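Lysyl oxidase (Pichia pastoris, PDB 1W7C) probably oxidises primary amines, among them lysine side chains of peptides, to aldehydes, using copper and a topaquinone cofactor. Local coordinates at residues Leu35-Thr39 with Tyr40-Glu44; Thr46-Asp49 with Phe50-Tyr54; Lys148-Thr152 with Thr153-Asp157; Leu411-Gly415 with Ala416-Ala420; Asp497-Val500 with Gly501-Asn505. One frame throughout, in Å; residues are numbered along the deposited sequence.

Interaction 1: residues Leu35-Thr39 with Tyr40-Glu44; sequences LLHST and YNITE. With NAG (2-acetamido-2-deoxy-beta-D-glucopyranose), chain Q.
Tyr40 N donates to Leu36 O over 3.0 Å in the last helical bond of the helix that runs from 26 to 39, and at Tyr40 the backbone leaves helical angles for an extended path. Leu36 O is gripped twice, since Thr39 N also donates to it. Two rings, of Tyr40 and His37, then pack against neighbouring side chains. The ring of Tyr40 lies beside Thr39, whose CG2 methyl stands over the middle of one ring face in a CH-pi contact, 3.8 Å from the ring centroid. The methyl reaches this place because it is anti to the backbone N of Thr39 (OG1 at chi1 -61°), a rotation that also lets Thr39 OG1 donate to Leu35 O at 2.7 Å. Leu36 approaches the same ring differently: its CD2 lies at the edge, in the ring plane, 3.9 Å from Tyr40 CE1. This is a helix C-terminus leading into an extended linker, within the N2 domain of the copper amine oxidase family; the backbone of Thr43 is hydrogen-bonded to that of Asn53, and the ring of Tyr40 meets Phe89 edge-to-face. On the other flank His37 and Ile42 cross at about a right angle, and Ile42 CG2 sits over a face of the imidazole, displaced toward its rim, 3.4 Å from His37 CE1. One water ties the two residues further, donating to His37 O and accepting from Ile42 N at 3.0 Å. Asn41, between Tyr40 and Ile42, points away from the helix and carries an N-acetylglucosamine, its ND2 bonded to the sugar C1 at 1.5 Å.

Interaction 2: residues Thr46-Asp49 with Phe50-Tyr54; sequences TKAD and FFSNY
With CG of Asp49 set between its own backbone N and carbonyl carbon (chi1 65°), the carboxylate folds forward over the turn, while OG of Ser52 lies beside its own backbone N and faces back toward Asp49. The two side chains thereby exchange bonds with backbone across a type I beta turn from Asp49 to Ser52. Asp49 OD1 accepts from Phe51 N at 2.8 Å, the donor coming to its anti side and 33° out of the carboxylate plane. In return Asp49 N donates to Ser52 OG at 2.9 Å, in an almost straight bond with 169° at the hydrogen. The turn's own bond, Ser52 N to Asp49 O, is 3.1 Å long, and its donor stands well above the carbonyl plane. Aspartate at the first position of the turn thus receives an amide from inside it, the arrangement of an Asx turn laid over a beta turn. An alanine in place of Ser52 would probably leave the amide of Asp49 without its acceptor and set the entry to the turn freer to shift. Beyond the turn the chain doubles back far enough for Ala48 CB to rest 3.6 Å from Tyr54 CD2, while Asp49 O lies near CE2 at the edge of that ring. The turn leads into strand 53-61, where Tyr54 pairs with Tyr88 through the backbone and its hydroxyl bonds to Asp135. Phe50 leans onto Ile137, Lys138 and Ala141 of helix 136-150 and meets Phe129 edge-to-face.

Interaction 3: residues Lys148-Thr152 with Thr153-Asp157; sequences KNLNT and TIMRD. With NAG (2-acetamido-2-deoxy-beta-D-glucopyranose), chain R.
The two-residue joint between helix 136-150 and helix 153-163 carries this contact, with Thr152 as the N-cap of the second helix. Thr152 OG1 accepts from Met155 N at 3.1 Å; it lies between its own backbone N and carbonyl carbon (chi1 62°), where it can face the first turn. Thr152 O adds the opening helical bond, taking Arg156 N at 2.9 Å. Asn151 and Arg156 run side by side, and Arg156 NH1 donates to Asn151 OD1 over 2.8 Å. The bond lies in the carbonyl plane of Asn151 and in the guanidinium plane, although the two planes are 71° apart. Since Asn151 ND2 is joined to C1 of an N-acetylglucosamine (1.4 Å), the arginine probably steadies the amide at the root of the glycan, and the sugar's C5 lies over one guanidinium face. Arg156 also forms a salt bridge with Glu168. A leucine in its place would probably leave Asn151 OD1 and the Glu168 carboxylate without their mate and the glycosylated amide freer to turn. On the inner side Met155 CE touches Leu150 CD2 at 4.1 Å. Such a side-chain oxygen receiving a first-turn amide is the classic N-cap of an alpha helix.

Interaction 4: residues Leu411-Gly415 with Ala416-Ala420; sequences LRHTG and ASYSA
Tyr418 lays its ring across the carbonyl of Gly415, whose O sits over one ring face, and carries its hydroxyl oxygen on to the edge of the His413 imidazole, where Tyr418 OH lies 3.5 Å from His413 CD2. CG of Tyr418 is held between its backbone N and carbonyl carbon (chi1 71°), and this folds the ring back over the neighbouring strand. The frame is a tight beta hairpin: strand 411-415 runs antiparallel to the start of strand 418-433 and the two are joined by a type I' turn from Gly415 to Tyr418. His413 and Ala420 form a hydrogen-bonded pair, with His413 N to Ala420 O and Ala420 N to His413 O both 2.9 Å. Gly415 and Tyr418 form the next such pair and close the turn, Tyr418 N meeting Gly415 O at 3.0 Å from above the carbonyl plane. Between them, on the face opposite to Tyr418 and His413, the non-hydrogen-bonded pair Thr414 and Ser419 join hydroxyls, with OG1 and OG 2.8 Å apart. Arg412, bent at chi3, reaches forward along its own strand so that NH1 donates to Thr414 OG1 at 2.9 Å, the acceptor lying in the guanidinium plane. The second subunit supplies further partners: its Asp374 and Asp439 make salt bridges to Arg412, its Asp439 and Asp200 bond to the His413 nitrogens, and its Asn199 O bonds to Tyr418 OH. These bonds to aspartates imply that charge and directed bonds contribute to this dimer contact, and the acidic groups would be expected to favour a protonated His413.

Interaction 5: residues Asp497-Val500 with Gly501-Asn505; sequences DLDV and GGTKN. With CA (calcium ion), chain D.
Val500 and Asn505 make the close part of this loop, for the Asn505 amide folds in against the backbone of Val500, whose side chain rests on Ile557 and Tyr572. Asn505 OD1 accepts from Val500 N at 3.0 Å, with the donor tilted 16° from the amide carbonyl plane, and Asn505 ND2 gives Val500 O a weak bond at 2.9 Å. ND2 also donates to Lys504 O, so both ends of the amide have partners, which should restrict its rotation. CG lies beside the backbone N of Asn505 (chi1 -70°), a rotation that turns the amide inward. The loop connects strand 488-498 to strand 504-518 in the enzyme domain, and its first arm forms half of a calcium site. Asp497 OD1 (2.3 Å), Leu498 O (2.4 Å) and Asp499 OD1 (2.3 Å) bind the ion, and Asp643 and Ile644 from strand 642-654 complete the protein ligands. A water on the calcium ion, 2.4 Å from it, donates to Thr503 O and weakly to Asn505 OD1, making Asn505 a second-shell residue. Lys65 bridges the outer oxygens of both aspartates, and would be expected to offset some of their charge. Thr503 CG2 lies alongside Asp499, 3.6 Å from its OD2. The turn itself is looser and reaches toward solvent, where Gly501 and Gly502, both at positive phi and each deposited in two conformers, carry the chain round. There a second water donates to Asp499 O.

All five contacts join neighbouring pieces of chain, yet their chemistry follows their place in the fold. Interactions 1 and 2 are successive bends between helix 26-39 and strand 53-61 and touch directly, Thr43 N lying 2.8 Å from Asn53 O; the first is a surface contact led by CH-pi packing, the second a partly buried set of turn bonds. Interaction 3, like interaction 1, bears a glycan, but it is partly buried and joins helix to helix. Interactions 4 and 5 share the enzyme domain, with centres about 36 Å apart: the buried hairpin meets the second subunit through charges and hydroxyls, whereas the partly buried loop of interaction 5 is ordered round calcium.

Interaction 1: residues Leu35-Thr39 with Tyr40-Glu44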
# COMPACT_ATOMS: atom_id res chain seq x y z
N LEU A 35 -34.68 5.15 -34.98
CA LEU A 35 -35.82 5.94 -34.49
C LEU A 35 -35.47 7.41 -34.41
O LEU A 35 -36.30 8.27 -34.73
CB LEU A 35 -36.31 5.42 -33.14
CG LEU A 35 -37.58 6.06 -32.57
CD1 LEU A 35 -38.74 5.94 -33.54
CD2 LEU A 35 -37.92 5.45 -31.22
N LEU A 36 -34.24 7.72 -34.01
CA LEU A 36 -33.79 9.10 -33.99
C LEU A 36 -33.81 9.66 -35.42
O LEU A 36 -34.26 10.79 -35.62
CB LEU A 36 -32.40 9.21 -33.35
CG LEU A 36 -32.35 8.96 -31.86
CD1 LEU A 36 -30.92 8.91 -31.42
CD2 LEU A 36 -33.06 10.05 -31.07
N HIS A 37 -33.36 8.86 -36.39
CA HIS A 37 -33.31 9.32 -37.78
C HIS A 37 -34.71 9.56 -38.36
O HIS A 37 -34.88 10.40 -39.26
CB HIS A 37 -32.54 8.33 -38.67
CG HIS A 37 -31.09 8.62 -38.80
ND1 HIS A 37 -30.58 9.47 -39.76
CD2 HIS A 37 -30.02 8.18 -38.08
CE1 HIS A 37 -29.27 9.52 -39.65
NE2 HIS A 37 -28.90 8.75 -38.65
N SER A 38 -35.71 8.81 -37.89
CA SER A 38 -37.07 8.97 -38.40
C SER A 38 -37.83 10.09 -37.67
O SER A 38 -38.80 10.62 -38.17
CB SER A 38 -37.83 7.63 -38.37
OG SER A 38 -38.13 7.24 -37.06
N THR A 39 -37.34 10.48 -36.50
CA THR A 39 -38.01 11.47 -35.66
C THR A 39 -37.49 12.90 -35.91
O THR A 39 -38.26 13.86 -35.86
CB THR A 39 -37.80 11.08 -34.18
OG1 THR A 39 -38.39 9.78 -33.95
CG2 THR A 39 -38.56 12.04 -33.26
N TYR A 40 -36.20 13.01 -36.15
CA TYR A 40 -35.51 14.28 -36.35
C TYR A 40 -34.75 14.23 -37.67
O TYR A 40 -34.52 13.16 -38.23
CB TYR A 40 -34.51 14.52 -35.20
CG TYR A 40 -35.09 14.38 -33.81
CD1 TYR A 40 -34.72 13.32 -32.99
CD2 TYR A 40 -35.97 15.28 -33.32
CE1 TYR A 40 -35.25 13.18 -31.72
CE2 TYR A 40 -36.52 15.15 -32.06
CZ TYR A 40 -36.14 14.10 -31.26
OH TYR A 40 -36.66 13.98 -30.00
N ASN A 41 -34.37 15.41 -38.17
CA ASN A 41 -33.45 15.48 -39.31
C ASN A 41 -32.04 15.33 -38.80
O ASN A 41 -31.46 16.29 -38.28
CB ASN A 41 -33.66 16.86 -39.98
CG ASN A 41 -32.92 17.01 -41.30
OD1 ASN A 41 -32.01 16.24 -41.63
ND2 ASN A 41 -33.34 18.03 -42.07
N ILE A 42 -31.51 14.12 -38.92
CA ILE A 42 -30.18 13.80 -38.42
C ILE A 42 -29.21 13.76 -39.60
O ILE A 42 -29.44 13.07 -40.60
CB ILE A 42 -30.21 12.42 -37.69
CG1 ILE A 42 -31.16 12.42 -36.49
CG2 ILE A 42 -28.80 11.97 -37.30
CD1 ILE A 42 -30.84 13.45 -35.43
N THR A 43 -28.11 14.50 -39.44
CA THR A 43 -27.00 14.52 -40.38
C THR A 43 -25.90 13.58 -39.89
O THR A 43 -25.63 13.51 -38.67
CB THR A 43 -26.48 15.96 -40.47
OG1 THR A 43 -27.52 16.82 -40.96
CG2 THR A 43 -25.33 16.09 -41.48
N GLU A 44 -25.27 12.85 -40.81
CA GLU A 44 -24.09 12.04 -40.47
C GLU A 44 -23.00 12.96 -39.94
O GLU A 44 -22.80 14.05 -40.46
CB GLU A 44 -23.57 11.30 -41.70
CG GLU A 44 -24.50 10.24 -42.23
CD GLU A 44 -24.11 9.79 -43.64
OE1 GLU A 44 -24.62 10.38 -44.62
OE2 GLU A 44 -23.30 8.85 -43.75
C1 NAG Q . -32.51 18.34 -43.22
C2 NAG Q . -33.56 18.93 -44.16
C3 NAG Q . -32.88 19.45 -45.43
C4 NAG Q . -31.69 20.34 -45.11
C5 NAG Q . -30.79 19.71 -44.04
C6 NAG Q . -29.73 20.72 -43.60
C7 NAG Q . -35.85 18.14 -44.62
C8 NAG Q . -36.68 16.96 -45.03
N2 NAG Q . -34.54 17.92 -44.53
O3 NAG Q . -33.80 20.17 -46.22
O4 NAG Q . -30.95 20.56 -46.29
O5 NAG Q . -31.55 19.33 -42.92
O6 NAG Q . -29.00 20.18 -42.52
O7 NAG Q . -36.40 19.23 -44.41
O HOH W 1 -32.74 11.82 -40.34

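Interaction 2: residues Thr46-Asp49 with Phe50-Tyr54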
# COMPACT_ATOMS: atom_id res chain seq x y z
N THR A 46 -19.89 12.96 -40.22
CA THR A 46 -18.89 13.35 -41.22
C THR A 46 -19.33 14.50 -42.15
O THR A 46 -18.51 15.08 -42.85
CB THR A 46 -18.44 12.13 -42.07
OG1 THR A 46 -19.57 11.38 -42.55
CG2 THR A 46 -17.64 11.13 -41.21
N LYS A 47 -20.62 14.84 -42.13
CA LYS A 47 -21.16 15.93 -42.94
C LYS A 47 -21.71 17.09 -42.10
O LYS A 47 -22.25 18.05 -42.64
CB LYS A 47 -22.27 15.38 -43.85
CG LYS A 47 -21.79 14.29 -44.82
CD LYS A 47 -22.93 13.68 -45.61
CE LYS A 47 -22.45 12.57 -46.55
NZ LYS A 47 -23.60 11.83 -47.15
N ALA A 48 -21.54 17.00 -40.79
CA ALA A 48 -22.18 17.87 -39.83
C ALA A 48 -21.34 19.11 -39.52
O ALA A 48 -20.11 19.10 -39.61
CB ALA A 48 -22.49 17.10 -38.54
N ASP A 49 -22.03 20.18 -39.14
CA ASP A 49 -21.41 21.37 -38.59
C ASP A 49 -22.26 21.88 -37.42
O ASP A 49 -23.17 21.19 -36.98
CB ASP A 49 -21.16 22.43 -39.70
CG ASP A 49 -22.42 22.99 -40.31
OD1 ASP A 49 -23.51 22.98 -39.69
OD2 ASP A 49 -22.40 23.52 -41.43
N PHE A 50 -21.96 23.07 -36.91
CA PHE A 50 -22.64 23.59 -35.72
C PHE A 50 -24.13 23.91 -35.95
O PHE A 50 -24.85 24.23 -34.99
CB PHE A 50 -21.96 24.88 -35.23
CG PHE A 50 -20.53 24.73 -34.74
CD1 PHE A 50 -19.64 25.78 -34.93
CD2 PHE A 50 -20.08 23.61 -34.04
CE1 PHE A 50 -18.32 25.71 -34.47
CE2 PHE A 50 -18.76 23.53 -33.58
CZ PHE A 50 -17.90 24.60 -33.77
N PHE A 51 -24.58 23.83 -37.20
CA PHE A 51 -25.97 24.16 -37.53
C PHE A 51 -26.77 22.92 -37.92
O PHE A 51 -27.97 23.00 -38.21
CB PHE A 51 -25.98 25.22 -38.63
CG PHE A 51 -25.32 26.50 -38.21
CD1 PHE A 51 -23.98 26.72 -38.52
CD2 PHE A 51 -25.99 27.44 -37.43
CE1 PHE A 51 -23.34 27.87 -38.13
CE2 PHE A 51 -25.34 28.59 -37.00
CZ PHE A 51 -24.02 28.82 -37.36
N SER A 52 -26.09 21.76 -37.91
CA SER A 52 -26.72 20.47 -38.12
C SER A 52 -27.28 19.91 -36.83
O SER A 52 -26.99 20.40 -35.74
CB SER A 52 -25.71 19.43 -38.64
OG SER A 52 -24.91 19.88 -39.70
N ASN A 53 -28.05 18.83 -36.96
CA ASN A 53 -28.33 17.94 -35.83
C ASN A 53 -27.59 16.65 -36.06
O ASN A 53 -27.57 16.16 -37.19
CB ASN A 53 -29.81 17.60 -35.70
CG ASN A 53 -30.72 18.80 -35.82
OD1 ASN A 53 -30.44 19.86 -35.27
ND2 ASN A 53 -31.85 18.62 -36.51
N TYR A 54 -27.02 16.08 -35.01
CA TYR A 54 -26.34 14.80 -35.15
C TYR A 54 -26.30 14.06 -33.83
O TYR A 54 -26.38 14.65 -32.77
CB TYR A 54 -24.94 14.95 -35.70
CG TYR A 54 -24.04 15.92 -34.95
CD1 TYR A 54 -23.25 15.50 -33.91
CD2 TYR A 54 -23.98 17.25 -35.32
CE1 TYR A 54 -22.41 16.38 -33.24
CE2 TYR A 54 -23.16 18.17 -34.65
CZ TYR A 54 -22.37 17.72 -33.62
OH TYR A 54 -21.57 18.64 -32.98

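Interaction 3: residues Lys148-Thr152 with Thr153-Asp157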
# COMPACT_ATOMS: atom_id res chain seq x y z
N LYS A 148 -5.64 28.60 -39.60
CA LYS A 148 -5.93 29.85 -40.31
C LYS A 148 -5.11 31.03 -39.74
O LYS A 148 -4.63 31.88 -40.48
CB LYS A 148 -7.43 30.16 -40.25
CG LYS A 148 -7.90 31.34 -41.09
CD LYS A 148 -9.44 31.40 -41.10
CE LYS A 148 -9.96 32.54 -42.00
NZ LYS A 148 -11.34 32.26 -42.50
N ASN A 149 -4.93 31.05 -38.43
CA ASN A 149 -4.16 32.12 -37.78
C ASN A 149 -2.65 31.87 -37.71
O ASN A 149 -1.85 32.80 -37.90
CB ASN A 149 -4.72 32.37 -36.38
CG ASN A 149 -5.98 33.18 -36.41
OD1 ASN A 149 -5.95 34.40 -36.25
ND2 ASN A 149 -7.11 32.51 -36.66
N LEU A 150 -2.26 30.64 -37.43
CA LEU A 150 -0.85 30.31 -37.16
C LEU A 150 -0.05 30.01 -38.43
O LEU A 150 1.17 30.08 -38.40
CB LEU A 150 -0.73 29.14 -36.17
CG LEU A 150 -1.33 29.43 -34.78
CD1 LEU A 150 -1.27 28.16 -33.95
CD2 LEU A 150 -0.62 30.56 -34.04
N ASN A 151 -0.73 29.73 -39.55
CA ASN A 151 -0.04 29.40 -40.79
C ASN A 151 -0.02 30.54 -41.82
O ASN A 151 0.12 30.30 -43.02
CB ASN A 151 -0.64 28.14 -41.43
CG ASN A 151 0.32 27.46 -42.40
OD1 ASN A 151 1.54 27.45 -42.19
ND2 ASN A 151 -0.25 26.87 -43.46
N THR A 152 -0.10 31.78 -41.35
CA THR A 152 0.11 32.94 -42.24
C THR A 152 1.60 33.12 -42.51
O THR A 152 2.43 32.59 -41.80
CB THR A 152 -0.46 34.23 -41.63
OG1 THR A 152 0.22 34.53 -40.39
CG2 THR A 152 -1.93 34.08 -41.28
N THR A 153 1.93 33.88 -43.53
CA THR A 153 3.33 34.17 -43.82
C THR A 153 4.05 34.73 -42.59
O THR A 153 5.15 34.28 -42.25
CB THR A 153 3.39 35.15 -45.00
OG1 THR A 153 2.78 34.57 -46.16
CG2 THR A 153 4.83 35.42 -45.43
N ILE A 154 3.43 35.69 -41.90
CA ILE A 154 4.03 36.31 -40.71
C ILE A 154 4.15 35.31 -39.54
O ILE A 154 5.22 35.21 -38.95
CB ILE A 154 3.24 37.57 -40.27
CG1 ILE A 154 3.43 38.69 -41.30
CG2 ILE A 154 3.72 38.07 -38.89
CD1 ILE A 154 2.45 39.84 -41.15
N MET A 155 3.09 34.59 -39.22
CA MET A 155 3.17 33.66 -38.10
C MET A 155 4.09 32.48 -38.35
O MET A 155 4.70 31.99 -37.42
CB MET A 155 1.79 33.21 -37.62
CG MET A 155 1.06 34.27 -36.79
SD MET A 155 2.03 34.92 -35.38
CE MET A 155 2.30 33.42 -34.43
N ARG A 156 4.23 32.04 -39.61
CA ARG A 156 5.20 30.99 -39.92
C ARG A 156 6.61 31.47 -39.57
O ARG A 156 7.39 30.73 -38.98
CB ARG A 156 5.12 30.58 -41.40
CG ARG A 156 3.90 29.77 -41.78
CD ARG A 156 3.82 29.49 -43.28
NE ARG A 156 4.96 28.69 -43.72
CZ ARG A 156 5.06 27.38 -43.57
NH1 ARG A 156 4.06 26.69 -43.04
NH2 ARG A 156 6.15 26.74 -43.97
N ASP A 157 6.90 32.72 -39.90
CA ASP A 157 8.21 33.32 -39.60
C ASP A 157 8.42 33.49 -38.09
O ASP A 157 9.48 33.17 -37.58
CB ASP A 157 8.38 34.66 -40.34
CG ASP A 157 9.84 35.05 -40.50
OD1 ASP A 157 10.30 35.97 -39.79
OD2 ASP A 157 10.59 34.48 -41.32
C1 NAG R . 0.70 26.21 -44.33
C2 NAG R . -0.11 25.07 -44.99
C3 NAG R . 0.69 24.37 -46.10
C4 NAG R . 1.28 25.40 -47.05
C5 NAG R . 2.02 26.49 -46.27
C6 NAG R . 2.57 27.53 -47.24
C7 NAG R . -1.77 23.76 -43.70
C8 NAG R . -1.95 22.62 -42.73
N2 NAG R . -0.50 24.09 -43.98
O3 NAG R . -0.13 23.48 -46.84
O4 NAG R . 2.16 24.79 -47.96
O5 NAG R . 1.14 27.10 -45.34
O6 NAG R . 2.55 28.81 -46.64
O7 NAG R . -2.75 24.33 -44.16

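Interaction 4: residues Leu411-Gly415 with Ala416-Ala420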
# COMPACT_ATOMS: atom_id res chain seq x y z
N LEU A 411 -2.64 -15.77 6.22
CA LEU A 411 -2.40 -15.78 7.66
C LEU A 411 -1.50 -16.97 8.00
O LEU A 411 -1.22 -17.82 7.16
CB LEU A 411 -3.70 -15.79 8.48
CG LEU A 411 -4.60 -17.01 8.45
CD1 LEU A 411 -4.00 -18.22 9.16
CD2 LEU A 411 -5.95 -16.70 9.08
N ARG A 412 -0.99 -16.97 9.23
CA ARG A 412 -0.28 -18.12 9.73
C ARG A 412 -0.19 -18.07 11.24
O ARG A 412 -0.32 -16.99 11.84
CB ARG A 412 1.17 -18.16 9.19
CG ARG A 412 2.08 -17.15 9.93
CD ARG A 412 3.52 -17.07 9.42
NE ARG A 412 4.12 -18.37 9.13
CZ ARG A 412 4.46 -19.28 10.03
NH1 ARG A 412 4.25 -19.03 11.31
NH2 ARG A 412 4.96 -20.45 9.62
N HIS A 413 0.14 -19.23 11.82
CA HIS A 413 0.68 -19.25 13.16
C HIS A 413 1.52 -20.49 13.40
O HIS A 413 1.16 -21.57 12.95
CB HIS A 413 -0.42 -19.11 14.26
CG HIS A 413 0.14 -18.99 15.64
ND1 HIS A 413 0.98 -17.97 16.01
CD2 HIS A 413 -0.01 -19.79 16.73
CE1 HIS A 413 1.31 -18.13 17.28
NE2 HIS A 413 0.74 -19.23 17.74
N THR A 414 2.59 -20.32 14.17
CA THR A 414 3.39 -21.44 14.68
C THR A 414 3.30 -21.41 16.20
O THR A 414 3.61 -20.43 16.83
CB THR A 414 4.85 -21.32 14.23
OG1 THR A 414 4.91 -21.45 12.80
CG2 THR A 414 5.73 -22.39 14.82
N GLY A 415 2.91 -22.54 16.77
CA GLY A 415 3.03 -22.71 18.20
C GLY A 415 2.55 -24.06 18.62
O GLY A 415 1.95 -24.73 17.83
N ALA A 416 2.83 -24.44 19.85
CA ALA A 416 2.28 -25.66 20.46
C ALA A 416 2.45 -26.87 19.54
O ALA A 416 1.53 -27.69 19.40
CB ALA A 416 0.80 -25.42 20.79
N SER A 417 3.63 -26.98 18.91
CA SER A 417 4.00 -28.12 18.04
C SER A 417 3.20 -28.21 16.72
O SER A 417 3.10 -29.29 16.13
CB SER A 417 3.96 -29.45 18.82
OG SER A 417 4.77 -29.34 19.97
N TYR A 418 2.71 -27.09 16.22
CA TYR A 418 2.12 -27.05 14.89
C TYR A 418 2.47 -25.76 14.16
O TYR A 418 2.90 -24.78 14.78
CB TYR A 418 0.59 -27.16 14.97
CG TYR A 418 -0.13 -25.93 15.54
CD1 TYR A 418 -0.48 -24.83 14.73
CD2 TYR A 418 -0.47 -25.87 16.89
CE1 TYR A 418 -1.11 -23.74 15.27
CE2 TYR A 418 -1.12 -24.75 17.44
CZ TYR A 418 -1.45 -23.69 16.62
OH TYR A 418 -2.10 -22.57 17.10
N SER A 419 2.34 -25.81 12.83
CA SER A 419 2.31 -24.60 12.03
C SER A 419 1.13 -24.67 11.11
O SER A 419 0.91 -25.69 10.46
CB SER A 419 3.59 -24.45 11.20
OG SER A 419 4.69 -24.14 12.01
N ALA A 420 0.36 -23.59 11.08
CA ALA A 420 -0.84 -23.51 10.26
C ALA A 420 -0.68 -22.29 9.36
O ALA A 420 -0.45 -21.20 9.84
CB ALA A 420 -2.05 -23.36 11.16

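Interaction 5: residues Asp497-Val500 with Gly501-Asn505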
# COMPACT_ATOMS: atom_id res chain seq x y z
N ASP A 497 -21.42 1.97 -3.24
CA ASP A 497 -22.74 1.83 -2.65
C ASP A 497 -22.78 0.52 -1.88
O ASP A 497 -23.38 -0.48 -2.26
CB ASP A 497 -23.82 1.93 -3.72
CG ASP A 497 -25.19 1.83 -3.18
OD1 ASP A 497 -25.38 1.92 -1.92
OD2 ASP A 497 -26.16 1.71 -3.98
N LEU A 498 -22.15 0.56 -0.71
CA LEU A 498 -22.18 -0.52 0.27
C LEU A 498 -23.61 -0.64 0.76
O LEU A 498 -24.23 0.38 1.08
CB LEU A 498 -21.23 -0.20 1.46
CG LEU A 498 -19.77 -0.60 1.21
CD1 LEU A 498 -18.83 0.32 2.02
CD2 LEU A 498 -19.53 -2.04 1.56
N ASP A 499 -24.08 -1.86 0.92
CA ASP A 499 -25.38 -2.18 1.51
C ASP A 499 -25.08 -3.32 2.51
O ASP A 499 -25.17 -4.51 2.17
CB ASP A 499 -26.38 -2.69 0.47
CG ASP A 499 -27.00 -1.62 -0.40
OD1 ASP A 499 -26.85 -0.40 -0.16
OD2 ASP A 499 -27.69 -2.03 -1.40
N VAL A 500 -24.60 -2.96 3.68
CA VAL A 500 -24.13 -3.95 4.63
C VAL A 500 -25.29 -4.51 5.44
O VAL A 500 -25.92 -3.79 6.20
CB VAL A 500 -23.06 -3.35 5.58
CG1 VAL A 500 -22.52 -4.43 6.48
CG2 VAL A 500 -21.95 -2.74 4.76
N GLY A 501 -25.57 -5.78 5.26
CA GLY A 501 -26.70 -6.38 5.94
C GLY A 501 -27.97 -5.63 5.63
O GLY A 501 -28.69 -5.22 6.57
N GLY A 502 -28.20 -5.44 4.32
CA GLY A 502 -29.33 -4.73 3.75
C GLY A 502 -29.02 -3.29 3.37
O GLY A 502 -27.89 -2.82 3.55
N THR A 503 -29.99 -2.60 2.79
CA THR A 503 -29.78 -1.20 2.45
C THR A 503 -29.71 -0.26 3.62
O THR A 503 -29.00 0.77 3.58
CB THR A 503 -30.86 -0.69 1.47
OG1 THR A 503 -32.17 -0.85 2.05
CG2 THR A 503 -30.83 -1.39 0.13
N LYS A 504 -30.50 -0.52 4.66
CA LYS A 504 -30.64 0.43 5.75
C LYS A 504 -29.41 0.32 6.64
O LYS A 504 -29.21 -0.71 7.32
CB LYS A 504 -31.93 0.17 6.57
CG LYS A 504 -32.20 1.22 7.60
CD LYS A 504 -33.43 0.94 8.50
CE LYS A 504 -33.68 2.07 9.52
NZ LYS A 504 -34.90 1.80 10.33
N ASN A 505 -28.59 1.37 6.63
CA ASN A 505 -27.28 1.36 7.24
C ASN A 505 -27.07 2.62 8.09
O ASN A 505 -27.89 3.52 8.14
CB ASN A 505 -26.17 1.30 6.15
CG ASN A 505 -26.06 -0.03 5.39
OD1 ASN A 505 -25.25 -0.10 4.46
ND2 ASN A 505 -26.80 -1.08 5.78
CA CA D . -26.01 1.67 0.26
O HOH W 2 -27.47 -5.80 1.20
O HOH W 3 -26.59 1.42 2.60